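PA4485 (Pseudomonas aeruginosa, PDB 4AVR) probably acts as a lytic transglycosylase of the cell wall, with a preference for naked glycan strands that lack stem peptides. Local coordinates at residues G4-Y9 with A87-E92; L16-G21 with R56-G61; A32-P37 with R60-R65; R51-R56 with E77-I82. One frame throughout, in Å; residues are numbered along the deposited sequence.

Contact 1 of 4, residues G4-Y9 with A87-E92; sequences GEASYY and APVRIE
The amide of A6 makes the shortest bond here: A6 N reaches A87 O at 2.8 Å, with an N-H...O angle of 177°. A87 O also lies 3.6 Å from E5 CA, a CA-H...O contact. A87 N returns a longer bond to A6 O at 3.2 Å, which completes one antiparallel hydrogen-bonded pair. G4 and V89 form the next such pair: V89 N meets G4 O at 2.9 Å, and G4 N meets V89 O at 3.1 Å. Between the two lies the non-hydrogen-bonded pair of E5 and P88, where the partner strand needs no N-H, so a proline fits. G4 is almost fully stretched, a backbone shape that glycine takes up readily. The first and last strands of the chain pair with each other and so join the two ends of the sheet, consistent with the double-psi beta-barrel of the family. The short segments 4-8 and 87-92 run at 111° to each other, well short of antiparallel, and three bridged pairs lie within them. A6, A87 and V89 turn to the buried face, where small and branched apolar residues pack closely. V89 has CG1 beside its own backbone N (chi1 -62°), and CG1 comes to 3.5 Å from A6 CB, while the CG2 branch rests against G4 O. I68 of strand 67-71 and V44 of strand 41-46 also touch V89. E5 and P88 turn to the other face, and the extended chain of E5 carries its carboxylate to a salt bridge with R67.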
loop_
_atom_site.group_PDB
_atom_site.type_symbol
_atom_site.label_atom_id
_atom_site.label_comp_id
_atom_site.label_asym_id
_atom_site.label_seq_id
_atom_site.Cartn_x
_atom_site.Cartn_y
_atom_site.Cartn_z
ATOM N N GLY A 4 -18.124 0.670 4.551
ATOM C CA GLY A 4 -17.022 1.241 5.295
ATOM C C GLY A 4 -15.964 1.720 4.326
ATOM O O GLY A 4 -16.180 1.719 3.109
ATOM N N GLU A 5 -14.817 2.121 4.859
ATOM C CA GLU A 5 -13.704 2.540 4.023
ATOM C C GLU A 5 -12.966 1.328 3.476
ATOM O O GLU A 5 -12.726 0.361 4.211
ATOM C CB GLU A 5 -12.745 3.437 4.818
ATOM C CG GLU A 5 -11.521 3.937 4.063
ATOM C CD GLU A 5 -10.549 4.682 4.972
ATOM O OE1 GLU A 5 -9.825 4.040 5.762
ATOM O OE2 GLU A 5 -10.503 5.920 4.883
ATOM N N ALA A 6 -12.576 1.390 2.213
ATOM C CA ALA A 6 -11.641 0.432 1.602
ATOM C C ALA A 6 -10.286 1.097 1.447
ATOM O O ALA A 6 -10.185 2.288 1.157
ATOM C CB ALA A 6 -12.115 -0.032 0.231
ATOM N N SER A 7 -9.245 0.282 1.591
ATOM C CA SER A 7 -7.868 0.662 1.294
ATOM C C SER A 7 -7.280 -0.362 0.339
ATOM O O SER A 7 -7.929 -1.353 0.026
ATOM C CB SER A 7 -7.035 0.664 2.576
ATOM O OG SER A 7 -6.705 -0.666 2.938
ATOM N N TYR A 8 -6.027 -0.145 -0.076
ATOM C CA TYR A 8 -5.309 -1.174 -0.818
ATOM C C TYR A 8 -3.914 -1.386 -0.267
ATOM O O TYR A 8 -3.292 -0.493 0.318
ATOM C CB TYR A 8 -5.309 -0.938 -2.327
ATOM C CG TYR A 8 -4.527 0.229 -2.881
ATOM C CD1 TYR A 8 -3.203 0.092 -3.264
ATOM C CD2 TYR A 8 -5.154 1.448 -3.119
ATOM C CE1 TYR A 8 -2.514 1.149 -3.865
ATOM C CE2 TYR A 8 -4.507 2.503 -3.723
ATOM C CZ TYR A 8 -3.186 2.349 -4.081
ATOM O OH TYR A 8 -2.520 3.390 -4.702
ATOM N N TYR A 9 -3.441 -2.613 -0.426
ATOM C CA TYR A 9 -2.119 -3.007 0.047
ATOM C C TYR A 9 -1.002 -2.302 -0.723
ATOM O O TYR A 9 -1.050 -2.165 -1.936
ATOM C CB TYR A 9 -1.892 -4.488 -0.189
ATOM C CG TYR A 9 -2.616 -5.493 0.686
ATOM C CD1 TYR A 9 -3.974 -5.716 0.549
ATOM C CD2 TYR A 9 -1.921 -6.286 1.593
ATOM C CE1 TYR A 9 -4.620 -6.686 1.289
ATOM C CE2 TYR A 9 -2.561 -7.268 2.326
ATOM C CZ TYR A 9 -3.914 -7.462 2.172
ATOM O OH TYR A 9 -4.570 -8.445 2.879
ATOM N N ALA A 87 -11.479 4.747 -0.369
ATOM C CA ALA A 87 -12.790 5.090 -0.897
ATOM C C ALA A 87 -13.841 4.492 0.007
ATOM O O ALA A 87 -13.643 3.422 0.559
ATOM C CB ALA A 87 -12.965 4.542 -2.309
ATOM N N PRO A 88 -15.009 5.140 0.105
ATOM C CA PRO A 88 -16.153 4.490 0.740
ATOM C C PRO A 88 -16.669 3.387 -0.163
ATOM O O PRO A 88 -16.838 3.604 -1.369
ATOM C CB PRO A 88 -17.174 5.629 0.852
ATOM C CG PRO A 88 -16.856 6.517 -0.320
ATOM C CD PRO A 88 -15.370 6.421 -0.537
ATOM N N VAL A 89 -16.945 2.216 0.405
ATOM C CA VAL A 89 -17.433 1.097 -0.360
ATOM C C VAL A 89 -18.642 0.453 0.296
ATOM O O VAL A 89 -18.823 0.474 1.511
ATOM C CB VAL A 89 -16.357 -0.005 -0.607
ATOM C CG1 VAL A 89 -15.199 0.546 -1.418
ATOM C CG2 VAL A 89 -15.882 -0.627 0.693
ATOM N N ARG A 90 -19.452 -0.152 -0.561
ATOM C CA ARG A 90 -20.432 -1.155 -0.141
ATOM C C ARG A 90 -19.796 -2.525 -0.384
ATOM O O ARG A 90 -19.077 -2.714 -1.373
ATOM C CB ARG A 90 -21.712 -1.059 -0.989
ATOM C CG ARG A 90 -22.978 -1.502 -0.267
ATOM C CD ARG A 90 -23.455 -0.397 0.646
ATOM N NE ARG A 90 -24.657 -0.698 1.419
ATOM C CZ ARG A 90 -25.898 -0.664 0.946
ATOM N NH1 ARG A 90 -26.138 -0.391 -0.327
ATOM N NH2 ARG A 90 -26.919 -0.904 1.768
ATOM N N ILE A 91 -20.034 -3.461 0.521
ATOM C CA ILE A 91 -19.649 -4.846 0.302
ATOM C C ILE A 91 -20.858 -5.750 0.440
ATOM O O ILE A 91 -21.774 -5.501 1.230
ATOM C CB ILE A 91 -18.498 -5.317 1.222
ATOM C CG1 ILE A 91 -18.897 -5.396 2.694
ATOM C CG2 ILE A 91 -17.272 -4.439 1.019
ATOM C CD1 ILE A 91 -17.856 -6.082 3.566
ATOM N N GLU A 92 -20.860 -6.811 -0.354
ATOM C CA GLU A 92 -21.896 -7.815 -0.282
ATOM C C GLU A 92 -21.266 -9.183 -0.451
ATOM O O GLU A 92 -20.659 -9.458 -1.480
ATOM C CB GLU A 92 -22.916 -7.586 -1.385
ATOM C CG GLU A 92 -24.068 -8.569 -1.327
ATOM C CD GLU A 92 -25.013 -8.470 -2.505
ATOM O OE1 GLU A 92 -24.880 -7.550 -3.334
ATOM O OE2 GLU A 92 -25.912 -9.320 -2.604
#

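Contact 2 of 4, residues L16-G21 with R56-G61; sequences LRTASG and RINDRG
S20 and N58 meet at the tight centre of this contact, where N58 O is held twice by one residue. S20 OG, which also bonds to E22 N, meets it at 2.9 Å, tilted a little from the carbonyl plane, and S20 N at 3.3 Å, from well above that plane. Serine can do both because its OG lies between the backbone N and the carbonyl carbon (chi1 71°). T18 packs in beside it: T18 OG1 bonds to E22 O and also lies 2.9 Å from N58 O, while T18 CB presses on the D59 carboxylate, CB to CG 3.5 Å. D59 OD1 takes A19 N at 2.9 Å, met from above the carboxylate plane, and D59 OD2 is bonded to Y9 OH. The donors sit on a type I beta turn, T18 to G21, in the loop between the first two strands of the barrel, and they receive N58 and D59. G21 closes the turn at positive phi, which glycine tolerates easily. The outer side is looser. The methyl of exposed A19 rests against the R60 chain, CB to CG 3.8 Å, and R17 turns away, R17 NH1 bonding to G21 O within its own loop.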
loop_
_atom_site.group_PDB
_atom_site.type_symbol
_atom_site.label_atom_id
_atom_site.label_comp_id
_atom_site.label_asym_id
_atom_site.label_seq_id
_atom_site.Cartn_x
_atom_site.Cartn_y
_atom_site.Cartn_z
ATOM N N LEU A 16 4.766 -11.690 1.068
ATOM C CA LEU A 16 4.664 -11.986 2.495
ATOM C C LEU A 16 3.372 -12.725 2.772
ATOM O O LEU A 16 2.372 -12.538 2.088
ATOM C CB LEU A 16 4.716 -10.708 3.331
ATOM C CG LEU A 16 5.995 -9.893 3.132
ATOM C CD1 LEU A 16 5.976 -8.656 4.016
ATOM C CD2 LEU A 16 7.227 -10.737 3.410
ATOM N N ARG A 17 3.382 -13.567 3.801
ATOM C CA ARG A 17 2.240 -14.410 4.101
ATOM C C ARG A 17 1.063 -13.638 4.632
ATOM O O ARG A 17 1.185 -12.878 5.594
ATOM C CB ARG A 17 2.594 -15.408 5.195
ATOM C CG ARG A 17 3.710 -16.342 4.884
ATOM C CD ARG A 17 3.248 -17.356 3.891
ATOM N NE ARG A 17 4.256 -18.402 3.752
ATOM C CZ ARG A 17 4.153 -19.426 2.924
ATOM N NH1 ARG A 17 3.060 -19.567 2.177
ATOM N NH2 ARG A 17 5.127 -20.313 2.839
ATOM N N THR A 18 -0.093 -13.888 4.028
ATOM C CA THR A 18 -1.370 -13.478 4.564
ATOM C C THR A 18 -1.803 -14.476 5.630
ATOM O O THR A 18 -1.216 -15.563 5.771
ATOM C CB THR A 18 -2.455 -13.442 3.462
ATOM O OG1 THR A 18 -2.689 -14.769 2.981
ATOM C CG2 THR A 18 -2.075 -12.498 2.315
ATOM N N ALA A 19 -2.864 -14.139 6.352
ATOM C CA ALA A 19 -3.396 -15.032 7.391
ATOM C C ALA A 19 -3.893 -16.358 6.803
ATOM O O ALA A 19 -3.890 -17.376 7.505
ATOM C CB ALA A 19 -4.510 -14.341 8.155
ATOM N N SER A 20 -4.319 -16.360 5.535
ATOM C CA SER A 20 -4.773 -17.587 4.855
ATOM C C SER A 20 -3.636 -18.505 4.479
ATOM O O SER A 20 -3.874 -19.656 4.054
ATOM C CB SER A 20 -5.509 -17.297 3.549
ATOM O OG SER A 20 -4.625 -16.834 2.541
ATOM N N GLY A 21 -2.409 -18.000 4.562
ATOM C CA GLY A 21 -1.243 -18.741 4.126
ATOM C C GLY A 21 -0.762 -18.337 2.758
ATOM O O GLY A 21 0.405 -18.540 2.453
ATOM N N ARG A 56 -11.816 -12.146 -3.400
ATOM C CA ARG A 56 -11.809 -13.347 -2.571
ATOM C C ARG A 56 -11.050 -13.029 -1.284
ATOM O O ARG A 56 -9.934 -12.501 -1.333
ATOM C CB ARG A 56 -11.071 -14.435 -3.379
ATOM C CG ARG A 56 -10.820 -15.756 -2.705
ATOM C CD ARG A 56 -10.176 -16.720 -3.695
ATOM N NE ARG A 56 -8.860 -16.299 -4.218
ATOM C CZ ARG A 56 -7.703 -16.544 -3.611
ATOM N NH1 ARG A 56 -7.663 -17.197 -2.454
ATOM N NH2 ARG A 56 -6.570 -16.154 -4.169
ATOM N N ILE A 57 -11.619 -13.360 -0.122
ATOM C CA ILE A 57 -10.995 -13.058 1.163
ATOM C C ILE A 57 -9.845 -14.041 1.432
ATOM O O ILE A 57 -10.042 -15.260 1.412
ATOM C CB ILE A 57 -12.016 -13.104 2.327
ATOM C CG1 ILE A 57 -13.180 -12.129 2.047
ATOM C CG2 ILE A 57 -11.327 -12.836 3.662
ATOM C CD1 ILE A 57 -12.761 -10.693 1.747
ATOM N N ASN A 58 -8.662 -13.510 1.693
ATOM C CA ASN A 58 -7.509 -14.351 2.038
ATOM C C ASN A 58 -6.652 -13.783 3.162
ATOM O O ASN A 58 -5.549 -14.260 3.370
ATOM C CB ASN A 58 -6.657 -14.689 0.796
ATOM C CG ASN A 58 -5.773 -13.545 0.379
ATOM O OD1 ASN A 58 -5.952 -12.419 0.836
ATOM N ND2 ASN A 58 -4.793 -13.830 -0.489
ATOM N N ASP A 59 -7.148 -12.792 3.900
ATOM C CA ASP A 59 -6.330 -12.163 4.927
ATOM C C ASP A 59 -7.212 -11.525 5.989
ATOM O O ASP A 59 -8.415 -11.341 5.783
ATOM C CB ASP A 59 -5.398 -11.114 4.294
ATOM C CG ASP A 59 -4.128 -10.840 5.098
ATOM O OD1 ASP A 59 -3.884 -11.471 6.147
ATOM O OD2 ASP A 59 -3.346 -9.972 4.646
ATOM N N ARG A 60 -6.580 -11.201 7.112
ATOM C CA ARG A 60 -7.185 -10.479 8.208
ATOM C C ARG A 60 -6.664 -9.050 8.236
ATOM O O ARG A 60 -5.956 -8.609 7.337
ATOM C CB ARG A 60 -6.955 -11.242 9.532
ATOM C CG ARG A 60 -7.583 -12.629 9.542
ATOM C CD ARG A 60 -9.092 -12.556 9.427
ATOM N NE ARG A 60 -9.698 -13.877 9.315
ATOM C CZ ARG A 60 -10.775 -14.148 8.572
ATOM N NH1 ARG A 60 -11.378 -13.189 7.873
ATOM N NH2 ARG A 60 -11.255 -15.387 8.496
ATOM N N GLY A 61 -7.066 -8.325 9.271
ATOM C CA GLY A 61 -7.277 -6.887 9.151
ATOM C C GLY A 61 -8.605 -6.655 8.431
ATOM O O GLY A 61 -9.297 -7.593 8.075
#

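Contact 3 of 4, residues A32-P37 with R60-R65; sequences AHRTLP and RGPFRR
This is a polar contact between two loops at one end of the barrel, one following strand 30-32 and the other following strand 52-59, held by two arginines. R60 bends at chi2 (-63°), which turns its guanidinium back beside the 32-37 loop. There two backbone carbonyls lie in its plane: H33 O is 2.9 Å from R60 NH1, and L36 O is gripped end-on by both R60 NH1 (2.8 Å) and R60 NH2 (3.0 Å). Within the loop, H33 ND1 accepts both T35 N and L36 N, each tilted from the ring plane, which ties the bend together, while L36 CD1 covers one face of the imidazole. R34 has an extended chain that crosses the P62 ring at about a right angle. P62 O lies over a face of its guanidinium, 3.1 Å above the plane, and R64 O at the edge takes a weak bond from R34 NH2. R34 NH1 has a firmer partner in R67 O. G61 runs at positive phi into the cis peptide before P62, and the F63 ring folds over its CA. The small A32 brings CB to 3.3 Å from R60 O, which accepts R12 NH1 of the second subunit. Around the loops, H33 pairs its backbone with D59, P62 rests on R67 and D70 of strand 67-71, and H33 and L36 touch strand 87-93.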
loop_
_atom_site.group_PDB
_atom_site.type_symbol
_atom_site.label_atom_id
_atom_site.label_comp_id
_atom_site.label_asym_id
_atom_site.label_seq_id
_atom_site.Cartn_x
_atom_site.Cartn_y
_atom_site.Cartn_z
ATOM N N ALA A 32 -8.613 -8.468 2.434
ATOM C CA ALA A 32 -8.663 -8.701 3.870
ATOM C C ALA A 32 -9.990 -8.260 4.445
ATOM O O ALA A 32 -10.484 -7.188 4.101
ATOM C CB ALA A 32 -7.554 -7.931 4.568
ATOM N N HIS A 33 -10.528 -9.061 5.361
ATOM C CA HIS A 33 -11.749 -8.745 6.088
ATOM C C HIS A 33 -11.617 -9.340 7.468
ATOM O O HIS A 33 -10.943 -10.354 7.646
ATOM C CB HIS A 33 -12.949 -9.324 5.345
ATOM C CG HIS A 33 -14.284 -8.916 5.918
ATOM N ND1 HIS A 33 -14.922 -9.631 6.881
ATOM C CD2 HIS A 33 -15.083 -7.828 5.630
ATOM C CE1 HIS A 33 -16.079 -9.021 7.172
ATOM N NE2 HIS A 33 -16.181 -7.920 6.417
ATOM N N ARG A 34 -12.246 -8.737 8.468
ATOM C CA ARG A 34 -12.030 -9.198 9.848
ATOM C C ARG A 34 -12.607 -10.564 10.160
ATOM O O ARG A 34 -12.078 -11.270 11.011
ATOM C CB ARG A 34 -12.596 -8.198 10.839
ATOM C CG ARG A 34 -11.763 -6.940 10.985
ATOM C CD ARG A 34 -12.494 -5.962 11.864
ATOM N NE ARG A 34 -11.826 -4.669 11.949
ATOM C CZ ARG A 34 -11.901 -3.716 11.027
ATOM N NH1 ARG A 34 -12.628 -3.920 9.928
ATOM N NH2 ARG A 34 -11.262 -2.564 11.202
ATOM N N THR A 35 -13.709 -10.922 9.510
ATOM C CA THR A 35 -14.464 -12.112 9.935
ATOM C C THR A 35 -14.907 -13.077 8.841
ATOM O O THR A 35 -15.165 -14.243 9.153
ATOM C CB THR A 35 -15.720 -11.714 10.743
ATOM O OG1 THR A 35 -16.576 -10.896 9.930
ATOM C CG2 THR A 35 -15.340 -10.985 12.022
ATOM N N LEU A 36 -15.018 -12.646 7.589
ATOM C CA LEU A 36 -15.513 -13.561 6.558
ATOM C C LEU A 36 -14.561 -14.749 6.399
ATOM O O LEU A 36 -13.339 -14.601 6.506
ATOM C CB LEU A 36 -15.679 -12.846 5.212
ATOM C CG LEU A 36 -16.953 -12.030 5.096
ATOM C CD1 LEU A 36 -16.840 -11.047 3.929
ATOM C CD2 LEU A 36 -18.187 -12.915 4.961
ATOM N N PRO A 37 -15.106 -15.945 6.153
ATOM C CA PRO A 37 -14.227 -17.094 5.956
ATOM C C PRO A 37 -13.269 -16.919 4.773
ATOM O O PRO A 37 -13.628 -16.296 3.773
ATOM C CB PRO A 37 -15.199 -18.249 5.673
ATOM C CG PRO A 37 -16.513 -17.782 6.187
ATOM C CD PRO A 37 -16.528 -16.301 6.015
ATOM N N ARG A 60 -6.580 -11.201 7.112
ATOM C CA ARG A 60 -7.185 -10.479 8.208
ATOM C C ARG A 60 -6.664 -9.050 8.236
ATOM O O ARG A 60 -5.956 -8.609 7.337
ATOM C CB ARG A 60 -6.955 -11.242 9.532
ATOM C CG ARG A 60 -7.583 -12.629 9.542
ATOM C CD ARG A 60 -9.092 -12.556 9.427
ATOM N NE ARG A 60 -9.698 -13.877 9.315
ATOM C CZ ARG A 60 -10.775 -14.148 8.572
ATOM N NH1 ARG A 60 -11.378 -13.189 7.873
ATOM N NH2 ARG A 60 -11.255 -15.387 8.496
ATOM N N GLY A 61 -7.066 -8.325 9.271
ATOM C CA GLY A 61 -7.277 -6.887 9.151
ATOM C C GLY A 61 -8.605 -6.655 8.431
ATOM O O GLY A 61 -9.297 -7.593 8.075
ATOM N N PRO A 62 -8.963 -5.388 8.166
ATOM C CA PRO A 62 -8.195 -4.182 8.434
ATOM C C PRO A 62 -7.933 -3.846 9.891
ATOM O O PRO A 62 -8.527 -4.427 10.814
ATOM C CB PRO A 62 -9.057 -3.072 7.833
ATOM C CG PRO A 62 -9.904 -3.744 6.825
ATOM C CD PRO A 62 -10.127 -5.120 7.304
ATOM N N PHE A 63 -7.079 -2.846 10.069
ATOM C CA PHE A 63 -6.488 -2.500 11.356
ATOM C C PHE A 63 -6.910 -1.130 11.923
ATOM O O PHE A 63 -6.342 -0.689 12.925
ATOM C CB PHE A 63 -4.955 -2.552 11.237
ATOM C CG PHE A 63 -4.450 -3.869 10.730
ATOM C CD1 PHE A 63 -4.701 -5.034 11.451
ATOM C CD2 PHE A 63 -3.760 -3.973 9.523
ATOM C CE1 PHE A 63 -4.255 -6.260 10.999
ATOM C CE2 PHE A 63 -3.312 -5.199 9.066
ATOM C CZ PHE A 63 -3.558 -6.348 9.804
ATOM N N ARG A 64 -7.876 -0.463 11.285
ATOM C CA ARG A 64 -8.406 0.796 11.786
ATOM C C ARG A 64 -9.937 0.737 11.843
ATOM O O ARG A 64 -10.566 0.231 10.915
ATOM C CB ARG A 64 -7.986 1.947 10.849
ATOM C CG ARG A 64 -6.492 2.260 10.801
ATOM C CD ARG A 64 -5.991 2.959 12.054
ATOM N NE ARG A 64 -6.380 4.365 12.080
ATOM C CZ ARG A 64 -6.255 5.155 13.141
ATOM N NH1 ARG A 64 -5.771 4.679 14.286
ATOM N NH2 ARG A 64 -6.630 6.424 13.065
ATOM N N ARG A 65 -10.526 1.276 12.921
ATOM C CA ARG A 65 -11.969 1.483 13.040
ATOM C C ARG A 65 -12.431 2.304 11.838
ATOM O O ARG A 65 -11.778 3.283 11.453
ATOM C CB ARG A 65 -12.329 2.292 14.288
ATOM C CG ARG A 65 -12.021 1.649 15.633
ATOM C CD ARG A 65 -12.259 2.652 16.759
ATOM N NE ARG A 65 -11.273 3.738 16.753
ATOM C CZ ARG A 65 -11.341 4.846 17.495
ATOM N NH1 ARG A 65 -12.362 5.056 18.323
ATOM N NH2 ARG A 65 -10.378 5.762 17.407
#

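Contact 4 of 4, residues R51-R56 with E77-I82; sequences RSVVVR and EGLGMI
The guanidinium of R51 lies with one face over the backbone at the end of helix 73-79, spread across the peptides from G78 C and O to G80 N. Because G78 O lies over that face, 3.2 Å from R51 NE, and not out along an N-H, the two are a close polar contact and not a hydrogen bond. A bend at chi3 (69°) folds the chain so that the flat group settles there. R51 NH1 continues to G80 CA, at 3.6 Å, and the bare backbone of glycine lets it approach. The positive charge probably suits a helix C-terminus, where carbonyl oxygens gather. G78 O is reached in another way by a water that gives one hydrogen to it, at 2.8 Å, and the other to S52 O, at 2.9 Å, linking helix and strand. Deeper in, V53 presents its two methyls. V53 CG1 packs on the bare CA of G78, 3.7 Å away, an approach that suits glycine, and V53 CG2 meets L79 CG at 3.8 Å, the two side chains crossing at about a right angle. L79 CD2 also rests on R51 O, 3.7 Å away. Valine suits the strand, and leucine can reach from the helix into the buried side. G80 leaves the helix at positive phi, and G80 N bonds back to E77 O; N46 and N49 both donate to L79 O. The helix end is a Schellman motif with glycine at the C' position, here laid against strand 52-59 of the double-psi beta-barrel characteristic of the RlpA family.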
loop_
_atom_site.group_PDB
_atom_site.type_symbol
_atom_site.label_atom_id
_atom_site.label_comp_id
_atom_site.label_asym_id
_atom_site.label_seq_id
_atom_site.Cartn_x
_atom_site.Cartn_y
_atom_site.Cartn_z
ATOM N N ARG A 51 -18.058 1.991 -9.566
ATOM C CA ARG A 51 -17.354 0.835 -10.114
ATOM C C ARG A 51 -17.369 -0.305 -9.115
ATOM O O ARG A 51 -17.349 -0.077 -7.906
ATOM C CB ARG A 51 -15.929 1.200 -10.463
ATOM C CG ARG A 51 -15.882 2.266 -11.550
ATOM C CD ARG A 51 -14.485 2.583 -12.015
ATOM N NE ARG A 51 -13.918 1.474 -12.744
ATOM C CZ ARG A 51 -12.678 1.452 -13.211
ATOM N NH1 ARG A 51 -11.873 2.488 -13.011
ATOM N NH2 ARG A 51 -12.240 0.387 -13.861
ATOM N N SER A 52 -17.407 -1.533 -9.611
ATOM C CA SER A 52 -17.451 -2.700 -8.741
ATOM C C SER A 52 -16.537 -3.803 -9.229
ATOM O O SER A 52 -16.245 -3.925 -10.420
ATOM C CB SER A 52 -18.874 -3.233 -8.599
ATOM O OG SER A 52 -19.350 -3.807 -9.784
ATOM N N VAL A 53 -16.063 -4.588 -8.265
ATOM C CA VAL A 53 -15.258 -5.786 -8.517
ATOM C C VAL A 53 -15.693 -6.877 -7.553
ATOM O O VAL A 53 -16.376 -6.604 -6.568
ATOM C CB VAL A 53 -13.746 -5.541 -8.331
ATOM C CG1 VAL A 53 -13.245 -4.447 -9.267
ATOM C CG2 VAL A 53 -13.408 -5.222 -6.897
ATOM N N VAL A 54 -15.277 -8.110 -7.839
ATOM C CA VAL A 54 -15.442 -9.226 -6.905
ATOM C C VAL A 54 -14.058 -9.660 -6.439
ATOM O O VAL A 54 -13.153 -9.887 -7.256
ATOM C CB VAL A 54 -16.198 -10.391 -7.552
ATOM C CG1 VAL A 54 -16.280 -11.567 -6.592
ATOM C CG2 VAL A 54 -17.597 -9.947 -7.954
ATOM N N VAL A 55 -13.897 -9.732 -5.124
ATOM C CA VAL A 55 -12.651 -10.195 -4.512
ATOM C C VAL A 55 -12.907 -11.431 -3.668
ATOM O O VAL A 55 -14.042 -11.736 -3.298
ATOM C CB VAL A 55 -11.995 -9.097 -3.648
ATOM C CG1 VAL A 55 -11.540 -7.918 -4.507
ATOM C CG2 VAL A 55 -12.925 -8.655 -2.518
ATOM N N ARG A 56 -11.816 -12.146 -3.400
ATOM C CA ARG A 56 -11.809 -13.347 -2.571
ATOM C C ARG A 56 -11.050 -13.029 -1.284
ATOM O O ARG A 56 -9.934 -12.501 -1.333
ATOM C CB ARG A 56 -11.071 -14.435 -3.379
ATOM C CG ARG A 56 -10.820 -15.756 -2.705
ATOM C CD ARG A 56 -10.176 -16.720 -3.695
ATOM N NE ARG A 56 -8.860 -16.299 -4.218
ATOM C CZ ARG A 56 -7.703 -16.544 -3.611
ATOM N NH1 ARG A 56 -7.663 -17.197 -2.454
ATOM N NH2 ARG A 56 -6.570 -16.154 -4.169
ATOM N N GLU A 77 -7.341 -1.070 -8.875
ATOM C CA GLU A 77 -7.453 -0.593 -10.262
ATOM C C GLU A 77 -8.876 -0.752 -10.789
ATOM O O GLU A 77 -9.431 0.172 -11.383
ATOM C CB GLU A 77 -6.462 -1.331 -11.174
ATOM C CG GLU A 77 -5.018 -0.978 -10.866
ATOM C CD GLU A 77 -3.986 -1.833 -11.552
ATOM O OE1 GLU A 77 -4.223 -3.008 -11.872
ATOM O OE2 GLU A 77 -2.827 -1.373 -11.633
ATOM N N GLY A 78 -9.473 -1.922 -10.565
ATOM C CA GLY A 78 -10.846 -2.163 -11.005
ATOM C C GLY A 78 -11.854 -1.239 -10.327
ATOM O O GLY A 78 -12.871 -0.903 -10.913
ATOM N N LEU A 79 -11.545 -0.833 -9.095
ATOM C CA LEU A 79 -12.398 0.083 -8.330
ATOM C C LEU A 79 -12.124 1.552 -8.631
ATOM O O LEU A 79 -12.841 2.420 -8.141
ATOM C CB LEU A 79 -12.233 -0.193 -6.840
ATOM C CG LEU A 79 -12.839 -1.506 -6.353
ATOM C CD1 LEU A 79 -12.276 -1.876 -4.988
ATOM C CD2 LEU A 79 -14.354 -1.419 -6.296
ATOM N N GLY A 80 -11.101 1.847 -9.425
ATOM C CA GLY A 80 -10.732 3.228 -9.709
ATOM C C GLY A 80 -10.259 4.011 -8.503
ATOM O O GLY A 80 -10.485 5.218 -8.413
ATOM N N MET A 81 -9.587 3.334 -7.576
ATOM C CA MET A 81 -9.176 3.945 -6.304
ATOM C C MET A 81 -7.657 4.087 -6.132
ATOM O O MET A 81 -7.190 4.392 -5.036
ATOM C CB MET A 81 -9.799 3.215 -5.112
ATOM C CG MET A 81 -9.272 1.835 -4.874
ATOM S SD MET A 81 -10.128 0.931 -3.562
ATOM C CE MET A 81 -9.316 1.583 -2.136
ATOM N N ILE A 82 -6.889 3.891 -7.194
ATOM C CA ILE A 82 -5.428 3.957 -7.066
ATOM C C ILE A 82 -4.977 5.343 -6.605
ATOM O O ILE A 82 -4.147 5.455 -5.695
ATOM C CB ILE A 82 -4.730 3.535 -8.372
ATOM C CG1 ILE A 82 -4.938 2.035 -8.614
ATOM C CG2 ILE A 82 -3.251 3.895 -8.361
ATOM C CD1 ILE A 82 -4.166 1.136 -7.654
HETATM O O HOH W 1 -14.684 -2.492 -12.326
#

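Overall arrangement
From the N terminus, strand 2-8 pairs with the last strand, 87-93, so contact 1 closes the longest loop and the other three nest inside it. The chain then passes through 16-21 and 32-37, which meet strand 52-59 and the loop after it; contacts 2 and 3 share R60 and G61, and Y9 links contact 1 to contact 2. Contact 4 begins on the same strand and ends at helix 73-79, so it crosses contacts 2 and 3 along the chain and lies about 17 to 18 Å from them, centre to centre. Y8 OH bonds to I82 O, linking contacts 1 and 4.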